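Local coordinates for putative large adhesion protein (Lap) involved in biofilm formation (Marinobacter hydrocarbonoclasticus ATCC 49840, PDB 6M8M) that probably mediates attachment during biofilm formation through a calcium-dependent PA14 domain that binds sugars such as glucose, at residues Y129-R134 with S163-T168; F39-A44 with N67-T72. One frame throughout, in Å; residues are numbered along the deposited sequence.

From the N terminus, strand 38-45 enters the larger of two antiparallel sheets, the chain then passes through helix 57-66, and residues 67-72 return alongside the strand, closing interaction 2. After strands 71-75 and 79-83, helix 92-96 and strand 113-122, the chain reaches strand 128-136 of the smaller sheet. The hairpin 139-143/146-151 carries it into the larger sheet before strand 158-166 comes back to pair with 128-136, closing interaction 1. The two closures follow in series, neither nested nor crossed. The centres of interactions 1 and 2 are about 25 Å apart, on opposite sides of the chain's centre; interaction 2 pairs strands in the larger sheet of the PA14 fold and interaction 1 in the smaller one.

Interaction 1: residues Y129-R134 with S163-T168; sequences YQFRVR and SEFTLT
Phe-165 and Tyr-129 form an antiparallel hydrogen-bonded pair, and their side chains leave the sheet on the same face. Tyr-129 N donates to Phe-165 O at 2.8 Å, and Phe-165 N returns a bond of 2.9 Å to Tyr-129 O, lying in its carbonyl plane. Both bonds are nearly straight.

The Phe-165 side chain can be traced outward. From CB, a chi1 of 60° places CG between the backbone N and the carbonyl carbon, which turns the ring back across residue 129 instead of along its own strand. CD1 therefore comes 3.3 Å from Tyr-129 O, and CE1 passes above the peptide that leads into Gln-130. CE2 borders Tyr-129 CB, while CZ, the tip, lies 3.6 Å from that same CB. Because Tyr-129 CB is only 29° off the ring normal, this is a CH-pi contact over one face. CZ also meets Phe-131 CE2 at 3.7 Å; the two phenylalanine planes are near parallel (15°) but slid so far apart that the rings barely overlap.

This is the inner side of a PA14 beta-sandwich: Phe-165 continues onto Val-143 and Phe-131 onto Ile-141, both on strand 139-143 of the opposing sheet. Farther along the Tyr-129 ring, CE2 rests against Leu-167 CD1, and the hydroxyl reaches Gln-125 O.

Two waters add further links beside the bonded pair. One accepts from Phe-131 N and donates to Ser-163 O at 2.7 Å, bridging the two backbones one step past the Tyr-129/Phe-165 pair. Another donates to Gln-130 OE1 and to Glu-164 OE1, joining two extended side chains whose amide and carboxylate planes are strongly turned against each other. Gln-130 OE1 also accepts a hydrogen bond from Arg-193 NH2, and Gln-130 NE2 donates one to Gly-162 O.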
loop_
_atom_site.group_PDB
_atom_site.type_symbol
_atom_site.label_atom_id
_atom_site.label_comp_id
_atom_site.label_asym_id
_atom_site.label_seq_id
_atom_site.Cartn_x
_atom_site.Cartn_y
_atom_site.Cartn_z
ATOM N N TYR A 129 -16.122 0.279 -9.595
ATOM C CA TYR A 129 -14.848 -0.417 -9.595
ATOM C C TYR A 129 -14.710 -1.229 -8.315
ATOM O O TYR A 129 -15.513 -1.122 -7.390
ATOM C CB TYR A 129 -13.696 0.594 -9.730
ATOM C CG TYR A 129 -13.792 1.432 -10.991
ATOM C CD1 TYR A 129 -13.270 0.971 -12.186
ATOM C CD2 TYR A 129 -14.421 2.671 -10.985
ATOM C CE1 TYR A 129 -13.370 1.724 -13.344
ATOM C CE2 TYR A 129 -14.522 3.426 -12.145
ATOM C CZ TYR A 129 -14.005 2.944 -13.319
ATOM O OH TYR A 129 -14.081 3.685 -14.497
ATOM N N GLN A 130 -13.655 -2.037 -8.244
ATOM C CA GLN A 130 -13.474 -2.947 -7.124
ATOM C C GLN A 130 -12.025 -3.391 -7.066
ATOM O O GLN A 130 -11.451 -3.790 -8.081
ATOM C CB GLN A 130 -14.385 -4.160 -7.302
ATOM C CG GLN A 130 -14.348 -5.169 -6.186
ATOM C CD GLN A 130 -15.303 -6.310 -6.455
ATOM O OE1 GLN A 130 -15.410 -6.777 -7.581
ATOM N NE2 GLN A 130 -16.018 -6.749 -5.434
ATOM N N PHE A 131 -11.452 -3.353 -5.864
ATOM C CA PHE A 131 -10.115 -3.862 -5.620
ATOM C C PHE A 131 -10.168 -5.296 -5.100
ATOM O O PHE A 131 -11.113 -5.705 -4.423
ATOM C CB PHE A 131 -9.402 -3.013 -4.568
ATOM C CG PHE A 131 -8.989 -1.647 -5.031
ATOM C CD1 PHE A 131 -7.826 -1.473 -5.747
ATOM C CD2 PHE A 131 -9.738 -0.531 -4.695
ATOM C CE1 PHE A 131 -7.432 -0.197 -6.146
ATOM C CE2 PHE A 131 -9.343 0.736 -5.091
ATOM C CZ PHE A 131 -8.187 0.902 -5.810
ATOM N N ARG A 132 -9.098 -6.031 -5.376
ATOM C CA ARG A 132 -8.806 -7.316 -4.749
ATOM C C ARG A 132 -7.352 -7.259 -4.310
ATOM O O ARG A 132 -6.494 -6.817 -5.075
ATOM C CB ARG A 132 -9.074 -8.492 -5.682
ATOM C CG ARG A 132 -8.829 -9.832 -5.006
ATOM C CD ARG A 132 -9.333 -10.973 -5.858
ATOM N NE ARG A 132 -8.516 -11.139 -7.037
ATOM C CZ ARG A 132 -8.694 -12.093 -7.946
ATOM N NH1 ARG A 132 -9.683 -12.968 -7.801
ATOM N NH2 ARG A 132 -7.886 -12.167 -8.989
ATOM N N VAL A 133 -7.078 -7.686 -3.081
ATOM C CA VAL A 133 -5.767 -7.487 -2.466
ATOM C C VAL A 133 -5.273 -8.801 -1.891
ATOM O O VAL A 133 -6.006 -9.464 -1.154
ATOM C CB VAL A 133 -5.815 -6.421 -1.352
ATOM C CG1 VAL A 133 -4.428 -6.222 -0.738
ATOM C CG2 VAL A 133 -6.387 -5.103 -1.878
ATOM N N ARG A 134 -4.036 -9.155 -2.200
ATOM C CA ARG A 134 -3.345 -10.238 -1.523
ATOM C C ARG A 134 -2.235 -9.598 -0.693
ATOM O O ARG A 134 -1.389 -8.873 -1.237
ATOM C CB ARG A 134 -2.755 -11.243 -2.502
ATOM C CG ARG A 134 -2.051 -12.399 -1.781
ATOM C CD ARG A 134 -1.692 -13.508 -2.747
ATOM N NE ARG A 134 -1.068 -14.655 -2.095
ATOM C CZ ARG A 134 -1.730 -15.612 -1.469
ATOM N NH1 ARG A 134 -3.044 -15.581 -1.373
ATOM N NH2 ARG A 134 -1.053 -16.613 -0.922
ATOM N N SER A 163 -15.026 -4.025 -1.547
ATOM C CA SER A 163 -16.379 -3.656 -1.938
ATOM C C SER A 163 -16.385 -2.894 -3.259
ATOM O O SER A 163 -15.458 -2.140 -3.565
ATOM C CB SER A 163 -17.059 -2.812 -0.860
ATOM O OG SER A 163 -16.257 -1.727 -0.445
ATOM N N GLU A 164 -17.444 -3.087 -4.043
ATOM C CA GLU A 164 -17.660 -2.241 -5.204
ATOM C C GLU A 164 -17.835 -0.804 -4.741
ATOM O O GLU A 164 -18.433 -0.544 -3.689
ATOM C CB GLU A 164 -18.876 -2.718 -5.995
ATOM C CG GLU A 164 -18.663 -4.082 -6.639
ATOM C CD GLU A 164 -19.871 -4.609 -7.391
ATOM O OE1 GLU A 164 -19.695 -5.440 -8.298
ATOM O OE2 GLU A 164 -20.999 -4.206 -7.065
ATOM N N PHE A 165 -17.279 0.130 -5.501
ATOM C CA PHE A 165 -17.433 1.544 -5.205
ATOM C C PHE A 165 -17.713 2.271 -6.508
ATOM O O PHE A 165 -17.172 1.914 -7.555
ATOM C CB PHE A 165 -16.211 2.130 -4.472
ATOM C CG PHE A 165 -14.922 2.037 -5.230
ATOM C CD1 PHE A 165 -14.147 0.890 -5.171
ATOM C CD2 PHE A 165 -14.447 3.112 -5.960
ATOM C CE1 PHE A 165 -12.957 0.808 -5.849
ATOM C CE2 PHE A 165 -13.239 3.025 -6.640
ATOM C CZ PHE A 165 -12.498 1.877 -6.578
ATOM N N THR A 166 -18.550 3.290 -6.434
ATOM C CA THR A 166 -18.867 4.126 -7.589
ATOM C C THR A 166 -18.273 5.497 -7.349
ATOM O O THR A 166 -18.454 6.085 -6.282
ATOM C CB THR A 166 -20.381 4.182 -7.794
ATOM O OG1 THR A 166 -20.841 2.850 -8.076
ATOM C CG2 THR A 166 -20.753 5.098 -8.933
ATOM N N LEU A 167 -17.534 5.994 -8.321
ATOM C CA LEU A 167 -16.909 7.301 -8.153
ATOM C C LEU A 167 -17.987 8.354 -7.944
ATOM O O LEU A 167 -19.039 8.320 -8.578
ATOM C CB LEU A 167 -16.046 7.627 -9.361
ATOM C CG LEU A 167 -14.940 6.615 -9.665
ATOM C CD1 LEU A 167 -14.187 7.011 -10.934
ATOM C CD2 LEU A 167 -13.973 6.473 -8.512
ATOM N N THR A 168 -17.726 9.271 -7.019
ATOM C CA THR A 168 -18.715 10.249 -6.576
ATOM C C THR A 168 -18.102 11.641 -6.589
ATOM O O THR A 168 -16.956 11.828 -6.170
ATOM C CB THR A 168 -19.209 9.883 -5.160
ATOM O OG1 THR A 168 -19.800 8.572 -5.182
ATOM C CG2 THR A 168 -20.244 10.873 -4.665
HETATM O O HOH W 1 -17.274 -5.908 -9.480
HETATM O O HOH W 2 -12.778 -2.291 -3.559
#

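Interaction 2: residues F39-A44 with N67-T72; sequences FGEYYA and NEADAT
Asp-70 and Tyr-43 use nearly the same first torsion, chi1 -64° and -61°, each setting CG opposite its own carbonyl carbon; this sends the carboxylate to Ala-44 and brings the Tyr-43 ring against residues 67-69. Asp-70 OD2 accepts from Ala-44 N at 2.8 Å. The donor arrives on the anti side of the oxygen and 30° out of the carboxylate plane. A water lies within hydrogen-bonding distance of both Asp-70 OD2 and Ala-44 O, though it has more acceptors near it than protons to give. Asp-70 OD1 lies close to Glu-109 OE1, and a bound sodium ion is about 5 Å from the Asp-70 side chain; the nearby sodium may partly offset the like charges.

The Tyr-43 ring receives Ala-69 CA over one face, 3.9 Å from its centroid and offset toward the rim. Ala-69 CB lies near CZ and also touches Glu-41 CB at 3.8 Å, so the methyl sits against both side chains. At the ring's edge, CE2 approaches Asn-67 O to 3.5 Å. A water bridges Ala-69 N, from which it accepts, to Glu-41 OE1, giving that backbone donor a partner.

At the other end, Phe-39 CZ meets Thr-72 CG2, the two side chains crossing at a slant, and Gly-40 O takes a CA-H contact from Thr-72.

Between these ends, Tyr-42 N donates to Ala-71 O at 2.9 Å, whereas Tyr-42 O is shared by two donors: Asp-70 N at 2.8 Å and, more weakly, Ala-71 N at 3.3 Å. Two consecutive residues thus face one on strand 38-45, the signature of a classic beta bulge, here placed just after the short loop that follows helix 57-66, where strand 71-75 begins its pairing in the larger sheet of the PA14 sandwich.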
loop_
_atom_site.group_PDB
_atom_site.type_symbol
_atom_site.label_atom_id
_atom_site.label_comp_id
_atom_site.label_asym_id
_atom_site.label_seq_id
_atom_site.Cartn_x
_atom_site.Cartn_y
_atom_site.Cartn_z
ATOM N N PHE A 39 2.341 7.852 -5.388
ATOM C CA PHE A 39 3.411 8.335 -4.537
ATOM C C PHE A 39 3.565 7.372 -3.368
ATOM O O PHE A 39 2.597 7.117 -2.633
ATOM C CB PHE A 39 3.058 9.723 -4.030
ATOM C CG PHE A 39 4.124 10.327 -3.178
ATOM C CD1 PHE A 39 5.367 10.615 -3.700
ATOM C CD2 PHE A 39 3.889 10.604 -1.847
ATOM C CE1 PHE A 39 6.365 11.166 -2.898
ATOM C CE2 PHE A 39 4.880 11.156 -1.048
ATOM C CZ PHE A 39 6.108 11.433 -1.575
ATOM N N GLY A 40 4.765 6.836 -3.186
ATOM C CA GLY A 40 5.038 5.845 -2.154
ATOM C C GLY A 40 5.858 6.431 -1.016
ATOM O O GLY A 40 6.825 7.171 -1.247
ATOM N N GLU A 41 5.476 6.070 0.196
ATOM C CA GLU A 41 6.193 6.416 1.410
ATOM C C GLU A 41 6.452 5.153 2.206
ATOM O O GLU A 41 5.554 4.317 2.376
ATOM C CB GLU A 41 5.357 7.380 2.248
ATOM C CG GLU A 41 5.201 8.739 1.593
ATOM C CD GLU A 41 4.145 9.596 2.260
ATOM O OE1 GLU A 41 4.478 10.267 3.259
ATOM O OE2 GLU A 41 2.983 9.594 1.799
ATOM N N TYR A 42 7.659 5.020 2.727
ATOM C CA TYR A 42 8.078 3.874 3.531
ATOM C C TYR A 42 8.453 4.373 4.919
ATOM O O TYR A 42 9.216 5.343 5.042
ATOM C CB TYR A 42 9.286 3.186 2.891
ATOM C CG TYR A 42 9.814 2.021 3.683
ATOM C CD1 TYR A 42 10.777 2.194 4.670
ATOM C CD2 TYR A 42 9.334 0.737 3.463
ATOM C CE1 TYR A 42 11.251 1.114 5.406
ATOM C CE2 TYR A 42 9.811 -0.340 4.169
ATOM C CZ TYR A 42 10.753 -0.147 5.147
ATOM O OH TYR A 42 11.211 -1.247 5.820
ATOM N N TYR A 43 7.952 3.697 5.951
ATOM C CA TYR A 43 8.233 4.018 7.344
ATOM C C TYR A 43 8.804 2.791 8.036
ATOM O O TYR A 43 8.178 1.725 8.058
ATOM C CB TYR A 43 6.955 4.425 8.080
ATOM C CG TYR A 43 6.282 5.644 7.531
ATOM C CD1 TYR A 43 5.508 5.583 6.392
ATOM C CD2 TYR A 43 6.428 6.873 8.149
ATOM C CE1 TYR A 43 4.903 6.731 5.879
ATOM C CE2 TYR A 43 5.844 7.995 7.657
ATOM C CZ TYR A 43 5.091 7.930 6.527
ATOM O OH TYR A 43 4.535 9.115 6.082
ATOM N N ALA A 44 9.975 2.960 8.635
ATOM C CA ALA A 44 10.564 1.967 9.518
ATOM C C ALA A 44 9.920 2.107 10.888
ATOM O O ALA A 44 9.787 3.221 11.402
ATOM C CB ALA A 44 12.058 2.236 9.638
ATOM N N ASN A 67 4.988 11.061 11.787
ATOM C CA ASN A 67 6.356 10.828 11.356
ATOM C C ASN A 67 6.509 11.196 9.892
ATOM O O ASN A 67 5.554 11.182 9.121
ATOM C CB ASN A 67 6.756 9.362 11.549
ATOM C CG ASN A 67 6.981 9.024 12.991
ATOM O OD1 ASN A 67 8.072 9.254 13.517
ATOM N ND2 ASN A 67 5.960 8.501 13.661
ATOM N N GLU A 68 7.730 11.553 9.527
ATOM C CA GLU A 68 8.063 11.701 8.124
ATOM C C GLU A 68 8.599 10.372 7.605
ATOM O O GLU A 68 9.253 9.610 8.323
ATOM C CB GLU A 68 9.075 12.817 7.883
ATOM C CG GLU A 68 9.271 13.117 6.401
ATOM C CD GLU A 68 9.898 14.470 6.160
ATOM O OE1 GLU A 68 10.701 14.597 5.211
ATOM O OE2 GLU A 68 9.585 15.404 6.923
ATOM N N ALA A 69 8.294 10.099 6.353
ATOM C CA ALA A 69 8.714 8.851 5.743
ATOM C C ALA A 69 10.227 8.729 5.763
ATOM O O ALA A 69 10.950 9.715 5.565
ATOM C CB ALA A 69 8.225 8.827 4.297
ATOM N N ASP A 70 10.706 7.518 5.972
ATOM C CA ASP A 70 12.129 7.232 5.884
ATOM C C ASP A 70 12.635 7.118 4.457
ATOM O O ASP A 70 13.836 7.291 4.225
ATOM C CB ASP A 70 12.417 5.955 6.659
ATOM C CG ASP A 70 12.122 6.116 8.137
ATOM O OD1 ASP A 70 12.875 6.854 8.817
ATOM O OD2 ASP A 70 11.115 5.566 8.627
ATOM N N ALA A 71 11.766 6.834 3.500
ATOM C CA ALA A 71 12.120 6.875 2.092
ATOM C C ALA A 71 10.832 7.086 1.321
ATOM O O ALA A 71 9.742 6.759 1.798
ATOM C CB ALA A 71 12.799 5.586 1.631
ATOM N N THR A 72 10.964 7.645 0.126
ATOM C CA THR A 72 9.860 7.755 -0.811
ATOM C C THR A 72 10.194 6.961 -2.066
ATOM O O THR A 72 11.352 6.611 -2.311
ATOM C CB THR A 72 9.577 9.210 -1.175
ATOM O OG1 THR A 72 10.709 9.788 -1.823
ATOM C CG2 THR A 72 9.233 10.019 0.053
HETATM O O HOH W 3 6.350 11.626 4.670
HETATM O O HOH W 4 11.743 5.377 11.376
#